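Acetohydroxyacid synthase small subunit Related (Bacteroides thetaiotaomicron, PDB 2F06) is of unknown function but binds histidine and, as a tandem ACT-domain protein related to acetohydroxyacid synthase small subunits, probably senses amino acids. Local coordinates at residues K7-F12 with D56-A61; G18-V23 with G46-I51. One frame throughout, in Å; residues are numbered along the deposited sequence.

How the contacts relate
Both contacts pack a helix onto the same antiparallel sheet of this ACT-domain protein: contact 1 sets helix 55-64 against strand 5-13, contact 2 sets helix 19-29 against strand 46-52. Their centres lie about 11 Å apart. The two strands are neighbours, joined by probable hydrogen bonds from Ile11 N to Leu48 O (2.8 Å) and from Leu9 N to Gly50 O (2.9 Å). Along the chain, contact 2 is nested inside the loop that contact 1 closes. The side chain of Leu48 is about 8 Å from a bound histidine, and that of Ala58 about 11 Å from one; neither contact includes a residue of the histidine pocket, which Pro80 to Leu86, Ser105 and Ala112 line.

Contact 1: K7-F12 with D56-A61; sequences KQLSIF and DKAYKA
Lys7 and Asp56 join the two segments at their N-terminal ends through a salt bridge, with Lys7 NZ 2.9 Å from Asp56 OD1. The ammonium group uses the syn lone pair of OD1, on the side of the other oxygen, while OD2 stays farther off at 3.9 Å from NZ. The two side chains cross at about a right angle, and the lysine bends at chi3 (132°) before its amine reaches the carboxylate. Its aliphatic end also passes close to the same oxygen, with Lys7 CE 3.6 Å from Asp56 OD1.

Two residues along the strand, Leu9 supplies the apolar part. Its CD1 meets the methyl of Ala58, 3.7 Å from CB, and CD2 lies 4.3 Å from Tyr59 CB. The tyrosine thus meets the leucine through the root of its side chain rather than through its ring. In this ACT-type alpha/beta sandwich, helix 55-64 lies on one face of the antiparallel sheet and runs nearly along strand 5-13: the two short segments are inclined by 18°, with their axes 9.6 Å apart. Their chain directions agree, so the ionic pair and the leucine contacts follow in the same order on strand and helix.

Further out, Ile71 of strand 69-80 touches Lys7, Leu9 and Tyr59, while Leu62 of the same helix packs on Leu9 and Ile11. On the opposite face of the sheet from Leu9, the amide of Gln8 is hydrogen-bonded to the hydroxyls of Tyr102 (at OE1) and Tyr104 (at NE2), and the ring of Phe12 meets Phe12 of the second subunit.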
ATOM      1  N   LYS A   7     -19.185  -6.981  -7.924  1.00 22.01           N
ATOM      2  CA  LYS A   7     -18.677  -7.190  -6.591  1.00 22.35           C
ATOM      3  C   LYS A   7     -17.243  -7.707  -6.714  1.00 23.07           C
ATOM      4  O   LYS A   7     -16.967  -8.719  -7.386  1.00 22.84           O
ATOM      5  CB  LYS A   7     -19.575  -8.178  -5.836  1.00 22.52           C
ATOM      6  CG  LYS A   7     -21.001  -7.635  -5.550  1.00 19.94           C
ATOM      7  CD  LYS A   7     -21.837  -8.709  -4.836  1.00 25.19           C
ATOM      8  CE  LYS A   7     -22.561  -8.125  -3.611  1.00 31.08           C
ATOM      9  NZ  LYS A   7     -23.828  -8.839  -3.352  1.00 31.61           N
ATOM     10  N   GLN A   8     -16.325  -6.961  -6.106  1.00 21.27           N
ATOM     11  CA  GLN A   8     -14.979  -7.420  -5.949  1.00 20.91           C
ATOM     12  C   GLN A   8     -14.747  -7.870  -4.510  1.00 20.55           C
ATOM     13  O   GLN A   8     -15.112  -7.185  -3.557  1.00 21.83           O
ATOM     14  CB  GLN A   8     -14.034  -6.302  -6.299  1.00 18.17           C
ATOM     15  CG  GLN A   8     -12.579  -6.621  -6.069  1.00 21.14           C
ATOM     16  CD  GLN A   8     -11.746  -5.350  -6.090  1.00 22.27           C
ATOM     17  OE1 GLN A   8     -11.636  -4.645  -5.080  1.00 24.39           O
ATOM     18  NE2 GLN A   8     -11.180  -5.047  -7.233  1.00 14.90           N
ATOM     19  N   LEU A   9     -14.141  -9.019  -4.324  1.00 20.37           N
ATOM     20  CA  LEU A   9     -13.732  -9.400  -2.973  1.00 20.82           C
ATOM     21  C   LEU A   9     -12.377  -8.780  -2.636  1.00 20.12           C
ATOM     22  O   LEU A   9     -11.422  -8.810  -3.427  1.00 18.09           O
ATOM     23  CB  LEU A   9     -13.619 -10.918  -2.818  1.00 20.79           C
ATOM     24  CG  LEU A   9     -14.853 -11.804  -3.032  1.00 23.71           C
ATOM     25  CD1 LEU A   9     -14.594 -13.181  -2.508  1.00 25.10           C
ATOM     26  CD2 LEU A   9     -16.033 -11.294  -2.321  1.00 26.75           C
ATOM     27  N   SER A  10     -12.304  -8.231  -1.437  1.00 19.80           N
ATOM     28  CA  SER A  10     -11.044  -7.863  -0.842  1.00 20.62           C
ATOM     29  C   SER A  10     -10.797  -8.727   0.362  1.00 21.57           C
ATOM     30  O   SER A  10     -11.525  -8.609   1.342  1.00 21.96           O
ATOM     31  CB  SER A  10     -11.058  -6.383  -0.435  1.00 19.75           C
ATOM     32  OG  SER A  10     -10.924  -5.631  -1.637  1.00 22.44           O
ATOM     33  N   ILE A  11      -9.714  -9.496   0.313  1.00 23.01           N
ATOM     34  CA  ILE A  11      -9.420 -10.456   1.309  1.00 24.56           C
ATOM     35  C   ILE A  11      -8.070 -10.171   2.016  1.00 26.53           C
ATOM     36  O   ILE A  11      -6.996 -10.099   1.348  1.00 26.62           O
ATOM     37  CB  ILE A  11      -9.443 -11.886   0.721  1.00 23.18           C
ATOM     38  CG1 ILE A  11     -10.705 -12.167  -0.081  1.00 22.44           C
ATOM     39  CG2 ILE A  11      -9.310 -12.933   1.845  1.00 24.32           C
ATOM     40  CD1 ILE A  11     -10.475 -13.123  -1.233  1.00 20.17           C
ATOM     41  N   PHE A  12      -8.142 -10.040   3.350  1.00 26.99           N
ATOM     42  CA  PHE A  12      -6.979  -9.721   4.197  1.00 30.38           C
ATOM     43  C   PHE A  12      -6.155 -10.998   4.402  1.00 31.50           C
ATOM     44  O   PHE A  12      -6.656 -11.977   4.916  1.00 31.99           O
ATOM     45  CB  PHE A  12      -7.431  -9.100   5.511  1.00 30.04           C
ATOM     46  CG  PHE A  12      -6.295  -8.797   6.522  1.00 31.83           C
ATOM     47  CD1 PHE A  12      -5.309  -7.817   6.243  1.00 33.89           C
ATOM     48  CD2 PHE A  12      -6.258  -9.470   7.767  1.00 28.92           C
ATOM     49  CE1 PHE A  12      -4.303  -7.507   7.195  1.00 32.38           C
ATOM     50  CE2 PHE A  12      -5.283  -9.200   8.719  1.00 28.28           C
ATOM     51  CZ  PHE A  12      -4.285  -8.204   8.427  1.00 35.47           C
ATOM     52  N   ASP A  56     -21.046 -13.998  -3.846  1.00 22.62           N
ATOM     53  CA  ASP A  56     -21.806 -14.224  -2.608  1.00 23.23           C
ATOM     54  C   ASP A  56     -21.466 -15.580  -1.959  1.00 22.08           C
ATOM     55  O   ASP A  56     -21.285 -15.657  -0.739  1.00 20.91           O
ATOM     56  CB  ASP A  56     -23.317 -14.087  -2.834  1.00 23.72           C
ATOM     57  CG  ASP A  56     -23.725 -12.675  -3.298  1.00 28.25           C
ATOM     58  OD1 ASP A  56     -23.048 -11.638  -2.986  1.00 29.00           O
ATOM     59  OD2 ASP A  56     -24.764 -12.613  -3.990  1.00 32.83           O
ATOM     60  N   LYS A  57     -21.379 -16.617  -2.787  1.00 20.94           N
ATOM     61  CA  LYS A  57     -20.985 -17.954  -2.313  1.00 21.44           C
ATOM     62  C   LYS A  57     -19.534 -17.898  -1.800  1.00 20.47           C
ATOM     63  O   LYS A  57     -19.229 -18.466  -0.747  1.00 20.50           O
ATOM     64  CB  LYS A  57     -21.112 -18.987  -3.425  1.00 20.01           C
ATOM     65  CG  LYS A  57     -20.935 -20.370  -2.933  1.00 24.96           C
ATOM     66  CD  LYS A  57     -21.443 -21.385  -3.925  1.00 26.33           C
ATOM     67  CE  LYS A  57     -20.358 -22.366  -4.167  1.00 29.06           C
ATOM     68  NZ  LYS A  57     -20.940 -23.661  -4.495  1.00 30.85           N
ATOM     69  N   ALA A  58     -18.657 -17.225  -2.555  1.00 18.71           N
ATOM     70  CA  ALA A  58     -17.262 -17.041  -2.168  1.00 18.19           C
ATOM     71  C   ALA A  58     -17.100 -16.301  -0.865  1.00 18.50           C
ATOM     72  O   ALA A  58     -16.361 -16.782   0.034  1.00 18.66           O
ATOM     73  CB  ALA A  58     -16.487 -16.334  -3.226  1.00 15.19           C
ATOM     74  N   TYR A  59     -17.783 -15.170  -0.746  1.00 17.65           N
ATOM     75  CA  TYR A  59     -17.804 -14.439   0.521  1.00 19.98           C
ATOM     76  C   TYR A  59     -18.222 -15.285   1.741  1.00 20.28           C
ATOM     77  O   TYR A  59     -17.597 -15.234   2.800  1.00 19.53           O
ATOM     78  CB  TYR A  59     -18.707 -13.213   0.404  1.00 21.35           C
ATOM     79  CG  TYR A  59     -18.887 -12.375   1.655  1.00 21.21           C
ATOM     80  CD1 TYR A  59     -18.023 -11.333   1.923  1.00 26.42           C
ATOM     81  CD2 TYR A  59     -19.965 -12.583   2.510  1.00 24.13           C
ATOM     82  CE1 TYR A  59     -18.174 -10.538   2.998  1.00 26.61           C
ATOM     83  CE2 TYR A  59     -20.124 -11.800   3.626  1.00 27.24           C
ATOM     84  CZ  TYR A  59     -19.219 -10.770   3.846  1.00 25.27           C
ATOM     85  OH  TYR A  59     -19.344  -9.932   4.910  1.00 25.24           O
ATOM     86  N   LYS A  60     -19.291 -16.048   1.621  1.00 21.23           N
ATOM     87  CA  LYS A  60     -19.742 -16.801   2.801  1.00 22.08           C
ATOM     88  C   LYS A  60     -18.777 -17.959   3.162  1.00 21.86           C
ATOM     89  O   LYS A  60     -18.562 -18.232   4.353  1.00 21.22           O
ATOM     90  CB  LYS A  60     -21.192 -17.252   2.588  1.00 23.41           C
ATOM     91  CG  LYS A  60     -21.718 -18.235   3.589  1.00 26.56           C
ATOM     92  CD  LYS A  60     -23.048 -18.835   3.113  1.00 31.98           C
ATOM     93  CE  LYS A  60     -23.351 -20.138   3.851  1.00 33.63           C
ATOM     94  NZ  LYS A  60     -23.148 -19.841   5.301  1.00 35.50           N
ATOM     95  N   ALA A  61     -18.209 -18.620   2.145  1.00 20.86           N
ATOM     96  CA  ALA A  61     -17.181 -19.646   2.332  1.00 21.61           C
ATOM     97  C   ALA A  61     -15.921 -19.099   3.074  1.00 21.55           C
ATOM     98  O   ALA A  61     -15.413 -19.685   4.074  1.00 21.77           O
ATOM     99  CB  ALA A  61     -16.782 -20.242   0.965  1.00 21.40           C
TER

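Contact 2: G18-V23 with G46-I51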
ATOM      1  N   GLY A  18       1.826 -19.725   3.155  1.00 41.10           N
ATOM      2  CA  GLY A  18       0.727 -19.361   3.989  1.00 38.12           C
ATOM      3  C   GLY A  18      -0.690 -19.342   3.473  1.00 35.07           C
ATOM      4  O   GLY A  18      -1.223 -20.300   2.889  1.00 35.02           O
ATOM      5  N   ARG A  19      -1.268 -18.201   3.766  1.00 31.28           N
ATOM      6  CA  ARG A  19      -2.675 -17.955   3.762  1.00 28.99           C
ATOM      7  C   ARG A  19      -3.211 -17.772   2.387  1.00 26.87           C
ATOM      8  O   ARG A  19      -4.377 -18.049   2.172  1.00 24.15           O
ATOM      9  CB  ARG A  19      -2.982 -16.722   4.648  1.00 28.44           C
ATOM     10  CG  ARG A  19      -2.674 -17.016   6.151  1.00 30.61           C
ATOM     11  CD  ARG A  19      -3.864 -17.605   6.876  1.00 29.67           C
ATOM     12  NE  ARG A  19      -3.416 -18.672   7.775  1.00 42.46           N
ATOM     13  CZ  ARG A  19      -3.425 -18.624   9.109  1.00 42.61           C
ATOM     14  NH1 ARG A  19      -3.890 -17.569   9.766  1.00 46.54           N
ATOM     15  NH2 ARG A  19      -2.971 -19.638   9.791  1.00 43.57           N
ATOM     16  N   LEU A  20      -2.376 -17.307   1.454  1.00 24.26           N
ATOM     17  CA  LEU A  20      -2.872 -17.135   0.082  1.00 24.09           C
ATOM     18  C   LEU A  20      -3.248 -18.521  -0.544  1.00 23.57           C
ATOM     19  O   LEU A  20      -4.259 -18.652  -1.272  1.00 22.19           O
ATOM     20  CB  LEU A  20      -1.868 -16.358  -0.783  1.00 23.97           C
ATOM     21  CG  LEU A  20      -2.194 -16.396  -2.281  1.00 25.25           C
ATOM     22  CD1 LEU A  20      -3.493 -15.577  -2.749  1.00 17.77           C
ATOM     23  CD2 LEU A  20      -0.886 -16.025  -3.019  1.00 22.14           C
ATOM     24  N   THR A  21      -2.440 -19.527  -0.242  1.00 21.35           N
ATOM     25  CA  THR A  21      -2.725 -20.858  -0.746  1.00 22.90           C
ATOM     26  C   THR A  21      -4.037 -21.414  -0.169  1.00 23.06           C
ATOM     27  O   THR A  21      -4.924 -21.847  -0.931  1.00 24.36           O
ATOM     28  CB  THR A  21      -1.562 -21.812  -0.482  1.00 22.69           C
ATOM     29  OG1 THR A  21      -0.414 -21.232  -1.077  1.00 20.39           O
ATOM     30  CG2 THR A  21      -1.812 -23.177  -1.101  1.00 22.03           C
ATOM     31  N   GLU A  22      -4.179 -21.337   1.144  1.00 22.50           N
ATOM     32  CA  GLU A  22      -5.455 -21.660   1.780  1.00 23.42           C
ATOM     33  C   GLU A  22      -6.644 -20.917   1.200  1.00 22.37           C
ATOM     34  O   GLU A  22      -7.668 -21.530   1.067  1.00 21.31           O
ATOM     35  CB  GLU A  22      -5.429 -21.410   3.268  1.00 24.05           C
ATOM     36  CG  GLU A  22      -4.132 -21.713   3.917  1.00 28.15           C
ATOM     37  CD  GLU A  22      -4.129 -21.300   5.371  1.00 35.67           C
ATOM     38  OE1 GLU A  22      -5.186 -20.753   5.823  1.00 37.15           O
ATOM     39  OE2 GLU A  22      -3.076 -21.531   6.041  1.00 35.76           O
ATOM     40  N   VAL A  23      -6.531 -19.618   0.857  1.00 20.28           N
ATOM     41  CA  VAL A  23      -7.668 -18.876   0.284  1.00 19.29           C
ATOM     42  C   VAL A  23      -8.022 -19.454  -1.063  1.00 18.90           C
ATOM     43  O   VAL A  23      -9.207 -19.591  -1.455  1.00 18.92           O
ATOM     44  CB  VAL A  23      -7.350 -17.323   0.017  1.00 21.47           C
ATOM     45  CG1 VAL A  23      -8.362 -16.712  -0.987  1.00 20.83           C
ATOM     46  CG2 VAL A  23      -7.351 -16.570   1.254  1.00 21.43           C
ATOM     47  N   GLY A  46      -0.831  -9.030   2.623  1.00 28.54           N
ATOM     48  CA  GLY A  46      -1.448  -8.574   1.395  1.00 30.78           C
ATOM     49  C   GLY A  46      -2.924  -8.391   1.469  1.00 30.25           C
ATOM     50  O   GLY A  46      -3.587  -8.871   2.383  1.00 32.13           O
ATOM     51  N   ILE A  47      -3.434  -7.669   0.511  1.00 29.74           N
ATOM     52  CA  ILE A  47      -4.822  -7.789   0.290  1.00 31.99           C
ATOM     53  C   ILE A  47      -5.076  -8.361  -1.111  1.00 31.05           C
ATOM     54  O   ILE A  47      -4.719  -7.706  -2.145  1.00 32.60           O
ATOM     55  CB  ILE A  47      -5.574  -6.459   0.473  1.00 33.35           C
ATOM     56  CG1 ILE A  47      -5.982  -6.264   1.962  1.00 36.18           C
ATOM     57  CG2 ILE A  47      -6.918  -6.564  -0.197  1.00 32.46           C
ATOM     58  CD1 ILE A  47      -4.873  -6.033   2.956  1.00 38.39           C
ATOM     59  N   LEU A  48      -5.716  -9.527  -1.128  1.00 28.06           N
ATOM     60  CA  LEU A  48      -6.156 -10.079  -2.374  1.00 27.26           C
ATOM     61  C   LEU A  48      -7.434  -9.394  -2.833  1.00 25.79           C
ATOM     62  O   LEU A  48      -8.494  -9.572  -2.236  1.00 26.41           O
ATOM     63  CB  LEU A  48      -6.355 -11.585  -2.297  1.00 26.63           C
ATOM     64  CG  LEU A  48      -6.760 -12.353  -3.578  1.00 27.79           C
ATOM     65  CD1 LEU A  48      -5.662 -12.201  -4.661  1.00 27.83           C
ATOM     66  CD2 LEU A  48      -6.936 -13.860  -3.243  1.00 26.84           C
ATOM     67  N   ARG A  49      -7.316  -8.679  -3.929  1.00 22.50           N
ATOM     68  CA  ARG A  49      -8.464  -8.183  -4.643  1.00 22.38           C
ATOM     69  C   ARG A  49      -8.831  -9.159  -5.747  1.00 23.32           C
ATOM     70  O   ARG A  49      -7.962  -9.591  -6.511  1.00 23.54           O
ATOM     71  CB  ARG A  49      -8.080  -6.884  -5.258  1.00 22.00           C
ATOM     72  CG  ARG A  49      -8.076  -5.818  -4.297  1.00 20.10           C
ATOM     73  CD  ARG A  49      -7.597  -4.473  -5.019  1.00 24.48           C
ATOM     74  NE  ARG A  49      -7.621  -3.444  -3.970  1.00 22.09           N
ATOM     75  CZ  ARG A  49      -6.844  -2.378  -3.962  1.00 22.13           C
ATOM     76  NH1 ARG A  49      -5.980  -2.130  -4.994  1.00 22.55           N
ATOM     77  NH2 ARG A  49      -6.975  -1.565  -2.933  1.00 17.97           N
ATOM     78  N   GLY A  50     -10.105  -9.490  -5.849  1.00 22.18           N
ATOM     79  CA  GLY A  50     -10.479 -10.689  -6.540  1.00 24.32           C
ATOM     80  C   GLY A  50     -11.814 -10.519  -7.235  1.00 23.83           C
ATOM     81  O   GLY A  50     -12.788 -10.104  -6.622  1.00 24.37           O
ATOM     82  N   ILE A  51     -11.828 -10.848  -8.519  1.00 22.49           N
ATOM     83  CA  ILE A  51     -13.076 -11.097  -9.268  1.00 22.11           C
ATOM     84  C   ILE A  51     -13.311 -12.610  -9.378  1.00 21.46           C
ATOM     85  O   ILE A  51     -12.480 -13.319  -9.940  1.00 21.73           O
ATOM     86  CB  ILE A  51     -13.086 -10.398 -10.667  1.00 20.54           C
ATOM     87  CG1 ILE A  51     -12.836  -8.900 -10.491  1.00 21.75           C
ATOM     88  CG2 ILE A  51     -14.419 -10.693 -11.384  1.00 21.91           C
ATOM     89  CD1 ILE A  51     -14.026  -8.070 -10.044  1.00 22.73           C
TER
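Leu48 projects from strand 46-52 toward helix 19-29 and meets both Leu20 and Val23 with a single methyl, CD2. This is the helix-on-sheet packing of the ACT fold, with helices laid against one face of an antiparallel sheet. Leu48 has the largest buried surface of the contact, 50 Å², about as much as its two partners together. Already directed at the helix, its side chain holds CG anti to the backbone N (chi1 -177°), and of its two methyls CD2 makes the contact.

Leu20 and Val23 are three residues apart, a little less than one helical turn, and therefore present their side chains on neighbouring parts of the helix surface. Leu20 comes in across Leu48 at about a right angle: it leaves the helix at an angle to the strand, but the isopropyl end reaches back to bring CD1 near. Val23 points toward the strand from the start, and its side chain slides past that of Leu48 in the opposite direction. No hydrogen bond links the segments, so apolar contact alone connects them here.

Gly18 occupies the N-cap position of the helix, and the bond from Val23 N to Arg19 O (3.0 Å) belongs to its first turn. Around the apolar group, Leu37 and Ile39 of strand 34-41 touch Leu48, Leu13 and Phe67 touch Val23, and Leu90 of the third subunit packs on Leu20. Two methyls approach Leu48 CD2 equally closely: Leu20 CD1 at 3.9 Å and Val23 CG1 at 3.9 Å.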